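Local atomic coordinates of L-serine ammonia-lyase (Rhizomucor miehei CAU432, PDB entry 5C3U), a protein that binds pyridoxal-5'-phosphate and belongs to a family of pyridoxal-phosphate-dependent enzymes with an alpha/beta fold. Residues A[62-67]-A[71-76]; A[97-102]-A[130-135]; A[165-170]-A[304-309]; A[201-206]-A[296-301]. All coordinates share one frame; numbering follows the deposited sequence. Where two conformers were deposited one is given.

Contact 1: residues A[62-67]-A[71-76]; sequences QAVQTR and IQFVCG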
loop_
_atom_site.group_PDB
_atom_site.type_symbol
_atom_site.label_atom_id
_atom_site.label_comp_id
_atom_site.label_asym_id
_atom_site.label_seq_id
_atom_site.Cartn_x
_atom_site.Cartn_y
_atom_site.Cartn_z
ATOM N N GLN A 62 19.183 1.307 -3.553
ATOM C CA GLN A 62 20.055 2.389 -3.162
ATOM C C GLN A 62 20.954 2.026 -1.981
ATOM O O GLN A 62 22.140 2.415 -1.955
ATOM C CB GLN A 62 19.250 3.672 -2.882
ATOM C CG GLN A 62 20.118 4.921 -2.710
ATOM C CD GLN A 62 21.118 5.116 -3.847
ATOM O OE1 GLN A 62 20.746 5.182 -5.013
ATOM N NE2 GLN A 62 22.390 5.221 -3.505
ATOM N N ALA A 63 20.416 1.288 -1.006
ATOM C CA ALA A 63 21.230 0.861 0.123
ATOM C C ALA A 63 22.430 0.050 -0.352
ATOM O O ALA A 63 23.548 0.250 0.144
ATOM C CB ALA A 63 20.416 0.055 1.128
ATOM N N VAL A 64 22.192 -0.865 -1.290
ATOM C CA VAL A 64 23.278 -1.701 -1.803
ATOM C C VAL A 64 24.257 -0.875 -2.659
ATOM O O VAL A 64 25.472 -1.053 -2.557
ATOM C CB VAL A 64 22.767 -2.948 -2.549
ATOM C CG1 VAL A 64 23.923 -3.670 -3.251
ATOM C CG2 VAL A 64 22.084 -3.905 -1.579
ATOM N N GLN A 65 23.742 0.061 -3.451
ATOM C CA GLN A 65 24.618 0.949 -4.254
ATOM C C GLN A 65 25.563 1.737 -3.342
ATOM O O GLN A 65 26.734 1.924 -3.654
ATOM C CB GLN A 65 23.803 1.940 -5.086
ATOM C CG GLN A 65 23.105 1.352 -6.293
ATOM C CD GLN A 65 24.086 0.928 -7.371
ATOM O OE1 GLN A 65 24.669 1.769 -8.062
ATOM N NE2 GLN A 65 24.270 -0.382 -7.524
ATOM N N THR A 66 25.060 2.185 -2.199
ATOM C CA THR A 66 25.884 2.984 -1.295
ATOM C C THR A 66 26.760 2.162 -0.331
ATOM O O THR A 66 27.919 2.511 -0.076
ATOM C CB THR A 66 25.010 3.992 -0.521
ATOM O OG1 THR A 66 24.292 4.798 -1.466
ATOM C CG2 THR A 66 25.884 4.901 0.324
ATOM N N ARG A 67 26.216 1.072 0.205
ATOM C CA ARG A 67 26.839 0.371 1.324
ATOM C C ARG A 67 27.432 -0.994 0.955
ATOM O O ARG A 67 28.101 -1.615 1.777
ATOM C CB ARG A 67 25.824 0.166 2.469
ATOM C CG ARG A 67 25.193 1.429 3.056
ATOM C CD ARG A 67 26.013 2.033 4.185
ATOM N NE ARG A 67 26.316 1.080 5.258
ATOM C CZ ARG A 67 25.627 0.956 6.387
ATOM N NH1 ARG A 67 24.576 1.741 6.631
ATOM N NH2 ARG A 67 25.989 0.042 7.274
ATOM N N ILE A 71 26.075 -5.866 3.784
ATOM C CA ILE A 71 25.086 -5.383 4.739
ATOM C C ILE A 71 24.076 -6.471 5.064
ATOM O O ILE A 71 24.040 -7.524 4.421
ATOM C CB ILE A 71 24.340 -4.152 4.197
ATOM C CG1 ILE A 71 23.704 -4.478 2.825
ATOM C CG2 ILE A 71 25.285 -2.959 4.148
ATOM C CD1 ILE A 71 22.687 -3.458 2.358
ATOM N N GLN A 72 23.268 -6.224 6.091
ATOM C CA GLN A 72 22.122 -7.075 6.370
ATOM C C GLN A 72 20.921 -6.169 6.309
ATOM O O GLN A 72 20.949 -5.092 6.910
ATOM C CB GLN A 72 22.201 -7.699 7.769
ATOM C CG GLN A 72 23.423 -8.573 8.018
ATOM C CD GLN A 72 24.586 -7.783 8.588
ATOM O OE1 GLN A 72 24.398 -6.913 9.439
ATOM N NE2 GLN A 72 25.797 -8.078 8.117
ATOM N N PHE A 73 19.873 -6.565 5.582
ATOM C CA PHE A 73 18.629 -5.808 5.710
ATOM C C PHE A 73 17.859 -6.392 6.888
ATOM O O PHE A 73 17.843 -7.590 7.065
ATOM C CB PHE A 73 17.766 -5.921 4.450
ATOM C CG PHE A 73 18.265 -5.117 3.278
ATOM C CD1 PHE A 73 18.334 -3.725 3.348
ATOM C CD2 PHE A 73 18.580 -5.730 2.085
ATOM C CE1 PHE A 73 18.765 -2.975 2.254
ATOM C CE2 PHE A 73 19.014 -4.984 0.984
ATOM C CZ PHE A 73 19.114 -3.608 1.079
ATOM N N VAL A 74 17.235 -5.543 7.694
ATOM C CA VAL A 74 16.472 -6.012 8.853
ATOM C C VAL A 74 15.077 -5.417 8.709
ATOM O O VAL A 74 14.930 -4.217 8.431
ATOM C CB VAL A 74 17.125 -5.541 10.183
ATOM C CG1 VAL A 74 16.306 -6.002 11.390
ATOM C CG2 VAL A 74 18.568 -6.055 10.276
ATOM N N CYS A 75 14.047 -6.234 8.896
ATOM C CA CYS A 75 12.692 -5.720 8.755
ATOM C C CYS A 75 11.682 -6.518 9.551
ATOM O O CYS A 75 11.694 -7.746 9.505
ATOM C CB CYS A 75 12.289 -5.685 7.271
ATOM S SG CYS A 75 10.782 -4.734 6.960
ATOM N N GLY A 76 10.821 -5.799 10.267
ATOM C CA GLY A 76 9.624 -6.382 10.895
ATOM C C GLY A 76 8.356 -5.557 10.621
ATOM O O GLY A 76 7.334 -5.751 11.296
#

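Contact 2: residues A[97-102]-A[130-135]; sequences IIVVPK and EVHARK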
loop_
_atom_site.group_PDB
_atom_site.type_symbol
_atom_site.label_atom_id
_atom_site.label_comp_id
_atom_site.label_asym_id
_atom_site.label_seq_id
_atom_site.Cartn_x
_atom_site.Cartn_y
_atom_site.Cartn_z
ATOM N N ILE A 97 17.346 -10.258 7.587
ATOM C CA ILE A 97 16.845 -10.741 8.863
ATOM C C ILE A 97 15.403 -10.227 8.961
ATOM O O ILE A 97 15.166 -9.007 9.022
ATOM C CB ILE A 97 17.697 -10.203 10.056
ATOM C CG1 ILE A 97 19.154 -10.676 9.941
ATOM C CG2 ILE A 97 17.070 -10.593 11.393
ATOM C CD1 ILE A 97 20.160 -9.672 10.473
ATOM N N ILE A 98 14.456 -11.153 9.010
ATOM C CA ILE A 98 13.053 -10.794 8.929
ATOM C C ILE A 98 12.300 -11.259 10.182
ATOM O O ILE A 98 12.396 -12.421 10.546
ATOM C CB ILE A 98 12.401 -11.407 7.659
ATOM C CG1 ILE A 98 13.060 -10.856 6.384
ATOM C CG2 ILE A 98 10.891 -11.185 7.670
ATOM C CD1 ILE A 98 13.036 -9.342 6.244
ATOM N N VAL A 99 11.576 -10.352 10.838
ATOM C CA VAL A 99 10.731 -10.743 11.980
ATOM C C VAL A 99 9.243 -10.647 11.601
ATOM O O VAL A 99 8.774 -9.619 11.057
ATOM C CB VAL A 99 11.017 -9.867 13.232
ATOM C CG1 VAL A 99 10.205 -10.334 14.442
ATOM C CG2 VAL A 99 12.504 -9.898 13.562
ATOM N N VAL A 100 8.485 -11.688 11.935
ATOM C CA VAL A 100 7.033 -11.661 11.698
ATOM C C VAL A 100 6.334 -12.100 12.998
ATOM O O VAL A 100 6.981 -12.754 13.830
ATOM C CB VAL A 100 6.640 -12.557 10.513
ATOM C CG1 VAL A 100 7.434 -12.191 9.240
ATOM C CG2 VAL A 100 6.827 -14.028 10.859
ATOM N N PRO A 101 5.058 -11.684 13.209
ATOM C CA PRO A 101 4.359 -12.037 14.447
ATOM C C PRO A 101 4.227 -13.534 14.590
ATOM O O PRO A 101 4.238 -14.263 13.585
ATOM C CB PRO A 101 2.969 -11.407 14.274
ATOM C CG PRO A 101 3.170 -10.281 13.318
ATOM C CD PRO A 101 4.282 -10.723 12.401
ATOM N N LYS A 102 4.105 -13.981 15.840
ATOM C CA LYS A 102 4.039 -15.406 16.172
ATOM C C LYS A 102 3.056 -16.207 15.323
ATOM O O LYS A 102 3.349 -17.346 14.977
ATOM C CB LYS A 102 3.723 -15.593 17.664
ATOM N N GLU A 130 7.978 -5.262 14.578
ATOM C CA GLU A 130 8.814 -4.122 14.244
ATOM C C GLU A 130 9.707 -3.708 15.413
ATOM O O GLU A 130 10.881 -3.401 15.212
ATOM C CB GLU A 130 7.983 -2.923 13.772
ATOM C CG GLU A 130 8.841 -1.730 13.354
ATOM C CD GLU A 130 8.049 -0.474 13.046
ATOM O OE1 GLU A 130 6.795 -0.517 13.046
ATOM O OE2 GLU A 130 8.697 0.570 12.809
ATOM N N VAL A 131 9.124 -3.657 16.615
ATOM C CA VAL A 131 9.859 -3.236 17.812
ATOM C C VAL A 131 11.017 -4.192 18.052
ATOM O O VAL A 131 12.142 -3.754 18.272
ATOM C CB VAL A 131 8.942 -3.083 19.053
ATOM C CG1 VAL A 131 9.747 -3.126 20.352
ATOM C CG2 VAL A 131 8.143 -1.781 18.964
ATOM N N HIS A 132 10.745 -5.489 17.940
ATOM C CA HIS A 132 11.759 -6.516 18.081
ATOM C C HIS A 132 12.801 -6.449 16.992
ATOM O O HIS A 132 14.004 -6.428 17.277
ATOM C CB HIS A 132 11.120 -7.887 18.094
ATOM C CG HIS A 132 12.063 -8.983 18.503
ATOM N ND1 HIS A 132 12.568 -9.076 19.752
ATOM C CD2 HIS A 132 12.585 -10.051 17.786
ATOM C CE1 HIS A 132 13.378 -10.148 19.824
ATOM N NE2 HIS A 132 13.383 -10.749 18.624
ATOM N N ALA A 133 12.360 -6.385 15.737
ATOM C CA ALA A 133 13.305 -6.253 14.613
ATOM C C ALA A 133 14.269 -5.085 14.781
ATOM O O ALA A 133 15.454 -5.207 14.485
ATOM C CB ALA A 133 12.569 -6.152 13.275
ATOM N N ARG A 134 13.774 -3.952 15.275
ATOM C CA ARG A 134 14.632 -2.788 15.438
ATOM C C ARG A 134 15.811 -3.023 16.369
ATOM O O ARG A 134 16.890 -2.463 16.140
ATOM C CB ARG A 134 13.837 -1.557 15.863
ATOM C CG ARG A 134 13.039 -0.969 14.711
ATOM C CD ARG A 134 12.329 0.321 15.105
ATOM N NE ARG A 134 11.554 0.839 13.975
ATOM C CZ ARG A 134 12.065 1.564 12.986
ATOM N NH1 ARG A 134 11.288 1.978 11.988
ATOM N NH2 ARG A 134 13.356 1.853 12.978
ATOM N N LYS A 135 15.621 -3.880 17.367
ATOM C CA LYS A 135 16.690 -4.234 18.315
ATOM C C LYS A 135 17.705 -5.243 17.747
ATOM O O LYS A 135 18.661 -5.603 18.436
ATOM C CB LYS A 135 16.123 -4.825 19.615
ATOM C CG LYS A 135 14.811 -4.263 20.121
ATOM C CD LYS A 135 14.969 -2.994 20.932
ATOM C CE LYS A 135 13.785 -2.822 21.875
ATOM N NZ LYS A 135 13.556 -1.382 22.190
#

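Contact 3: residues A[165-170]-A[304-309]; sequences TQLNDN and AKDVVV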
loop_
_atom_site.group_PDB
_atom_site.type_symbol
_atom_site.label_atom_id
_atom_site.label_comp_id
_atom_site.label_asym_id
_atom_site.label_seq_id
_atom_site.Cartn_x
_atom_site.Cartn_y
_atom_site.Cartn_z
ATOM N N THR A 165 1.483 7.735 -18.909
ATOM C CA THR A 165 1.596 7.075 -20.201
ATOM C C THR A 165 0.330 6.281 -20.510
ATOM O O THR A 165 -0.279 6.449 -21.574
ATOM C CB THR A 165 2.833 6.158 -20.246
ATOM O OG1 THR A 165 4.004 6.957 -20.075
ATOM C CG2 THR A 165 2.927 5.446 -21.578
ATOM N N GLN A 166 -0.072 5.432 -19.568
ATOM C CA GLN A 166 -1.216 4.553 -19.770
ATOM C C GLN A 166 -2.517 5.305 -20.001
ATOM O O GLN A 166 -3.397 4.805 -20.701
ATOM C CB GLN A 166 -1.350 3.577 -18.601
ATOM C CG GLN A 166 -0.192 2.599 -18.544
ATOM C CD GLN A 166 -0.212 1.733 -17.299
ATOM O OE1 GLN A 166 -0.436 2.220 -16.189
ATOM N NE2 GLN A 166 0.065 0.453 -17.475
ATOM N N LEU A 167 -2.642 6.504 -19.439
ATOM C CA LEU A 167 -3.852 7.302 -19.638
ATOM C C LEU A 167 -3.693 8.349 -20.741
ATOM O O LEU A 167 -4.504 9.280 -20.842
ATOM C CB LEU A 167 -4.271 7.993 -18.341
ATOM C CG LEU A 167 -4.779 7.090 -17.214
ATOM C CD1 LEU A 167 -4.918 7.921 -15.949
ATOM C CD2 LEU A 167 -6.103 6.441 -17.605
ATOM N N ASN A 168 -2.634 8.202 -21.542
ATOM C CA ASN A 168 -2.403 9.070 -22.709
ATOM C C ASN A 168 -2.338 10.547 -22.334
ATOM O O ASN A 168 -2.873 11.401 -23.037
ATOM C CB ASN A 168 -3.488 8.835 -23.772
ATOM C CG ASN A 168 -3.602 7.376 -24.185
ATOM O OD1 ASN A 168 -2.660 6.796 -24.713
ATOM N ND2 ASN A 168 -4.770 6.779 -23.951
ATOM N N ASP A 169 -1.678 10.833 -21.211
ATOM C CA ASP A 169 -1.531 12.195 -20.684
ATOM C C ASP A 169 -2.850 12.917 -20.334
ATOM O O ASP A 169 -2.853 14.126 -20.110
ATOM C CB ASP A 169 -0.645 13.039 -21.621
ATOM C CG ASP A 169 -0.116 14.311 -20.963
ATOM O OD1 ASP A 169 -0.189 14.434 -19.715
ATOM O OD2 ASP A 169 0.374 15.198 -21.703
ATOM N N ASN A 170 -3.955 12.176 -20.256
ATOM C CA ASN A 170 -5.225 12.731 -19.775
ATOM C C ASN A 170 -5.303 12.593 -18.262
ATOM O O ASN A 170 -5.441 11.477 -17.768
ATOM C CB ASN A 170 -6.437 12.000 -20.372
ATOM C CG ASN A 170 -6.533 12.134 -21.878
ATOM O OD1 ASN A 170 -6.557 11.134 -22.598
ATOM N ND2 ASN A 170 -6.601 13.366 -22.362
ATOM N N ALA A 304 -17.544 10.888 -19.335
ATOM C CA ALA A 304 -16.425 11.584 -19.973
ATOM C C ALA A 304 -15.198 11.668 -19.055
ATOM O O ALA A 304 -14.155 12.195 -19.448
ATOM C CB ALA A 304 -16.857 12.983 -20.389
ATOM N N LYS A 305 -15.322 11.153 -17.834
ATOM C CA LYS A 305 -14.250 11.287 -16.843
ATOM C C LYS A 305 -13.704 9.939 -16.385
ATOM O O LYS A 305 -14.383 8.916 -16.509
ATOM C CB LYS A 305 -14.719 12.126 -15.657
ATOM C CG LYS A 305 -14.880 13.597 -16.015
ATOM C CD LYS A 305 -15.542 14.384 -14.903
ATOM C CE LYS A 305 -15.491 15.874 -15.201
ATOM N NZ LYS A 305 -16.405 16.642 -14.308
ATOM N N ASP A 306 -12.472 9.960 -15.875
ATOM C CA ASP A 306 -11.737 8.752 -15.490
ATOM C C ASP A 306 -11.429 8.770 -13.988
ATOM O O ASP A 306 -11.056 9.816 -13.447
ATOM C CB ASP A 306 -10.405 8.681 -16.254
ATOM C CG ASP A 306 -10.577 8.513 -17.776
ATOM O OD1 ASP A 306 -9.633 8.869 -18.520
ATOM O OD2 ASP A 306 -11.626 8.016 -18.241
ATOM N N VAL A 307 -11.624 7.629 -13.320
ATOM C CA VAL A 307 -11.122 7.463 -11.954
ATOM C C VAL A 307 -10.173 6.275 -11.939
ATOM O O VAL A 307 -10.419 5.254 -12.590
ATOM C CB VAL A 307 -12.240 7.331 -10.886
ATOM C CG1 VAL A 307 -13.074 6.077 -11.093
ATOM C CG2 VAL A 307 -11.649 7.350 -9.479
ATOM N N VAL A 308 -9.053 6.436 -11.224
ATOM C CA VAL A 308 -8.025 5.388 -11.148
ATOM C C VAL A 308 -7.978 4.857 -9.711
ATOM O O VAL A 308 -7.890 5.633 -8.773
ATOM C CB VAL A 308 -6.614 5.923 -11.512
ATOM C CG1 VAL A 308 -5.544 4.859 -11.262
ATOM C CG2 VAL A 308 -6.546 6.374 -12.965
ATOM N N VAL A 309 -8.065 3.541 -9.545
ATOM C CA VAL A 309 -7.973 2.949 -8.198
ATOM C C VAL A 309 -6.645 2.230 -8.126
ATOM O O VAL A 309 -6.371 1.371 -8.977
ATOM C CB VAL A 309 -9.120 1.946 -7.934
ATOM C CG1 VAL A 309 -9.023 1.356 -6.525
ATOM C CG2 VAL A 309 -10.466 2.614 -8.156
#

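Contact 4: residues A[201-206]-A[296-301]; sequences PVIAVE and DILPSL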
loop_
_atom_site.group_PDB
_atom_site.type_symbol
_atom_site.label_atom_id
_atom_site.label_comp_id
_atom_site.label_asym_id
_atom_site.label_seq_id
_atom_site.Cartn_x
_atom_site.Cartn_y
_atom_site.Cartn_z
ATOM N N PRO A 201 -7.095 15.341 -7.782
ATOM C CA PRO A 201 -7.373 15.002 -6.381
ATOM C C PRO A 201 -6.927 13.583 -6.074
ATOM O O PRO A 201 -7.057 12.702 -6.924
ATOM C CB PRO A 201 -8.907 15.052 -6.274
ATOM C CG PRO A 201 -9.396 15.660 -7.548
ATOM C CD PRO A 201 -8.328 15.462 -8.580
ATOM N N VAL A 202 -6.383 13.385 -4.883
ATOM C CA VAL A 202 -6.094 12.047 -4.400
ATOM C C VAL A 202 -7.077 11.793 -3.264
ATOM O O VAL A 202 -7.182 12.593 -2.333
ATOM C CB VAL A 202 -4.630 11.891 -3.909
ATOM C CG1 VAL A 202 -4.395 10.484 -3.390
ATOM C CG2 VAL A 202 -3.648 12.225 -5.025
ATOM N N ILE A 203 -7.840 10.706 -3.369
ATOM C CA ILE A 203 -8.697 10.314 -2.291
ATOM C C ILE A 203 -7.890 9.330 -1.461
ATOM O O ILE A 203 -7.527 8.236 -1.936
ATOM C CB ILE A 203 -10.038 9.760 -2.814
ATOM C CG1 ILE A 203 -10.709 10.868 -3.622
ATOM C CG2 ILE A 203 -10.932 9.334 -1.655
ATOM C CD1 ILE A 203 -11.561 10.368 -4.754
ATOM N N ALA A 204 -7.596 9.749 -0.233
ATOM C CA ALA A 204 -6.726 9.006 0.677
ATOM C C ALA A 204 -7.611 8.173 1.586
ATOM O O ALA A 204 -8.240 8.707 2.481
ATOM C CB ALA A 204 -5.870 9.967 1.503
ATOM N N VAL A 205 -7.628 6.849 1.392
ATOM C CA VAL A 205 -8.598 6.009 2.089
ATOM C C VAL A 205 -7.969 5.203 3.232
ATOM O O VAL A 205 -6.916 4.612 3.072
ATOM C CB VAL A 205 -9.379 5.086 1.114
ATOM C CG1 VAL A 205 -8.430 4.277 0.240
ATOM C CG2 VAL A 205 -10.324 4.165 1.879
ATOM N N GLU A 206 -8.646 5.184 4.374
ATOM C CA GLU A 206 -8.252 4.416 5.550
ATOM C C GLU A 206 -9.505 3.682 6.028
ATOM O O GLU A 206 -10.595 3.893 5.489
ATOM C CB GLU A 206 -7.764 5.374 6.668
ATOM C CG GLU A 206 -6.381 5.988 6.442
ATOM C CD GLU A 206 -5.997 7.017 7.506
ATOM O OE1 GLU A 206 -6.762 7.998 7.700
ATOM O OE2 GLU A 206 -4.928 6.847 8.149
ATOM N N ASP A 296 -20.530 10.486 -4.164
ATOM C CA ASP A 296 -20.819 11.459 -3.101
ATOM C C ASP A 296 -19.618 12.381 -2.842
ATOM O O ASP A 296 -19.782 13.554 -2.494
ATOM C CB ASP A 296 -21.245 10.743 -1.816
ATOM N N ILE A 297 -18.414 11.845 -3.031
ATOM C CA ILE A 297 -17.175 12.613 -2.877
ATOM C C ILE A 297 -16.931 13.523 -4.088
ATOM O O ILE A 297 -16.534 14.681 -3.934
ATOM C CB ILE A 297 -15.964 11.669 -2.650
ATOM C CG1 ILE A 297 -16.144 10.890 -1.339
ATOM C CG2 ILE A 297 -14.653 12.449 -2.644
ATOM C CD1 ILE A 297 -15.248 9.673 -1.195
ATOM N N LEU A 298 -17.171 13.002 -5.289
ATOM C CA LEU A 298 -16.984 13.783 -6.512
ATOM C C LEU A 298 -18.282 13.802 -7.318
ATOM O O LEU A 298 -18.486 12.955 -8.192
ATOM C CB LEU A 298 -15.838 13.208 -7.351
ATOM C CG LEU A 298 -14.448 13.065 -6.718
ATOM C CD1 LEU A 298 -13.582 12.206 -7.615
ATOM C CD2 LEU A 298 -13.786 14.413 -6.479
ATOM N N PRO A 299 -19.177 14.769 -7.028
ATOM C CA PRO A 299 -20.498 14.740 -7.675
ATOM C C PRO A 299 -20.476 15.027 -9.185
ATOM O O PRO A 299 -21.463 14.747 -9.867
ATOM C CB PRO A 299 -21.289 15.817 -6.916
ATOM C CG PRO A 299 -20.542 16.018 -5.637
ATOM C CD PRO A 299 -19.097 15.835 -6.014
ATOM N N SER A 300 -19.360 15.556 -9.689
ATOM C CA SER A 300 -19.215 15.913 -11.105
ATOM C C SER A 300 -18.924 14.740 -12.039
ATOM O O SER A 300 -18.939 14.911 -13.263
ATOM C CB SER A 300 -18.105 16.952 -11.291
ATOM O OG SER A 300 -18.435 18.182 -10.675
ATOM N N LEU A 301 -18.633 13.563 -11.482
ATOM C CA LEU A 301 -18.264 12.407 -12.309
ATOM C C LEU A 301 -19.264 12.162 -13.444
ATOM O O LEU A 301 -20.481 12.266 -13.249
ATOM C CB LEU A 301 -18.097 11.147 -11.461
ATOM C CG LEU A 301 -16.880 11.069 -10.529
ATOM C CD1 LEU A 301 -16.880 9.727 -9.803
ATOM C CD2 LEU A 301 -15.566 11.283 -11.279
#

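Contact 1: residues A[62-67]-A[71-76]
Phe73 turns the rim of its ring toward helix 52-67, and Ala63 meets it there: the methyl CB of Ala63 lies near the ring plane, 3.6 Å from CE1 of Phe73. One helix position further on, Val64 runs at about a right angle to the phenylalanine side chain and sets its CG2 4.0 Å from CZ of Phe73. The same CG2 of Val64 is also 4.0 Å from CD1 of Ile71, so one valine methyl serves both residues of the second segment. Ile71 in turn lays CD1 over one face of the Phe73 ring, 3.8 Å above its plane and offset toward the rim. Its chi1 of 55° puts CG1 between the backbone N and the carbonyl carbon, which leaves CG2 to face the last turn of the helix, 3.6 Å from CB of Arg67. Here the C-terminal end of helix 52-67 packs on strand 72-75 of the four-stranded parallel sheet, which follows after a short loop. Ile142 of strand 141-143 and Val85 of helix 79-92 also touch Phe73. On the solvent side, the Arg67 chain bends at chi2 and chi3, and NH2 of Arg67 is hydrogen-bonded to OD1 of Asn140. The joint is therefore apolar where it is buried, with the charge kept to its outer edge.

Contact 2: residues A[97-102]-A[130-135]
Val99 has CG1 trans to the backbone N (chi1 -176°) and CG2 trans to the carbonyl carbon, a setting that spreads its two methyls between two successive residues of the helix. CG2 goes to Ala133, 3.8 Å from that residue's CB and 3.9 Å from its CA, while CB of Val99 is 4.0 Å from CB of Ala133. The other branch goes to His132, whose own chi1 of -169° swings the imidazole to the flank of the valine. The two side chains cross at about a right angle, and CG1 of Val99 comes in at the ring edge, 4.1 Å from CD2 of His132. Val99 belongs to strand 95-100 of the four-stranded parallel sheet, and helix 126-134 covers it as the helical part of a beta-alpha-beta crossover from strand 118-121 to strand 141-143. Ala129, a turn earlier in the helix, also packs on Val99, and Tyr122 stacks on the His132 ring. Beside the packing, next to Tyr143 of strand 141-143, the helix bears a salt bridge: Arg134 grips Glu130 side-on, with NE and NH1 of Arg134 each 3.1 Å from the single oxygen OE2 of Glu130, which lies almost in the guanidinium plane.

Contact 3: residues A[165-170]-A[304-309]
Leu167 and Val308 reach toward each other tip to tip, and CD1 of the leucine stands 3.7 Å from CG2 of the valine. This one methyl pair is the tight part of the contact, and both residues are buried. With chi1 at -68° and chi2 at 171°, the leucine extends from the end of its helix toward the strand and divides its branches: CD1 takes the valine, whereas CD2 faces Asp306, two residues earlier on the same side of the strand. There the packing is looser, since OD1 of Asp306 approaches CD2 of Leu167 only to 4.4 Å, and Asp306 is partly exposed. Strand 306-311 lies inside the mixed sheet, between strands 37-42 and 174-178, and Leu167 comes from the point where helix 150-166 stops in a Schellman motif. Asn168, at positive phi, is its C-prime residue; its N is bonded to Thr165 O at 2.9 Å, and Asp169 N turns back to Lys164 O. The chain then reverses through a type I' turn from Leu167 to Asn170, on its way to strand 174-178. Asn168 and Asp169, at the centre of this turn, are exposed, so the outer side of the contact is polar loop while its inner side is aliphatic. Leu24 of strand 24-26 also packs on Leu167, and the preceding Gln166 is hydrogen-bonded to Lys41 and to the carbonyl of Thr22.

Contact 4: residues A[201-206]-A[296-301]
Strand 202-207 of the mixed, largely parallel sheet is met on one face by the end of the short helix 293-297 and the turn that follows it, chiefly through the side chain of Ile203. CD1 of Ile203 does all the close touching. It reaches tip to tip toward Leu298, with 4.0 Å to CD1 of that leucine, and sits more loosely against Ile297, 4.3 Å from its CG2. The isoleucine carries CG1 beside the backbone N (chi1 -60°), and chi2 of 149° sends CD1 toward the point where the helix gives way to loop. Leu298 is the first residue past the helix to leave helical backbone angles, and its CG, trans to its carbonyl carbon (chi1 -57°), directs the isobutyl group back at the strand. From Leu298 the chain enters a type I turn that ends at Leu301, closed by a weak backbone bond from Leu301 N to Leu298 O. The end of Ile203 thus meets two aliphatic side chains, whose residues remain partly exposed. Around it, helix 280-290 contributes Leu288, which touches both Ile203 and Ile297, while the adjoining strand 174-178 offers Ala174 to Ile203 and to Leu298. Helix 183-194 lies against the neighbouring Val202.

Two sheets divide the four contacts. Contacts 1 and 2 share the four-stranded parallel sheet, where strands 72-75 and 95-100 are neighbours probably joined by backbone hydrogen bonds, and Ala133 of contact 2 packs against Gly76. Contacts 3 and 4 reach the mixed sheet; contact 4 is nested within the chain loop that contact 3 closes, and Lys305 NZ probably bonds Ser300 O between them. Contacts 2 and 3 are the buried ones, contacts 1 and 4 only partly so. All four rely on apolar side chains, but an aromatic ring takes part in the first pair alone, whereas purely aliphatic ends meet in contact 4 and a carboxylate borders contact 3.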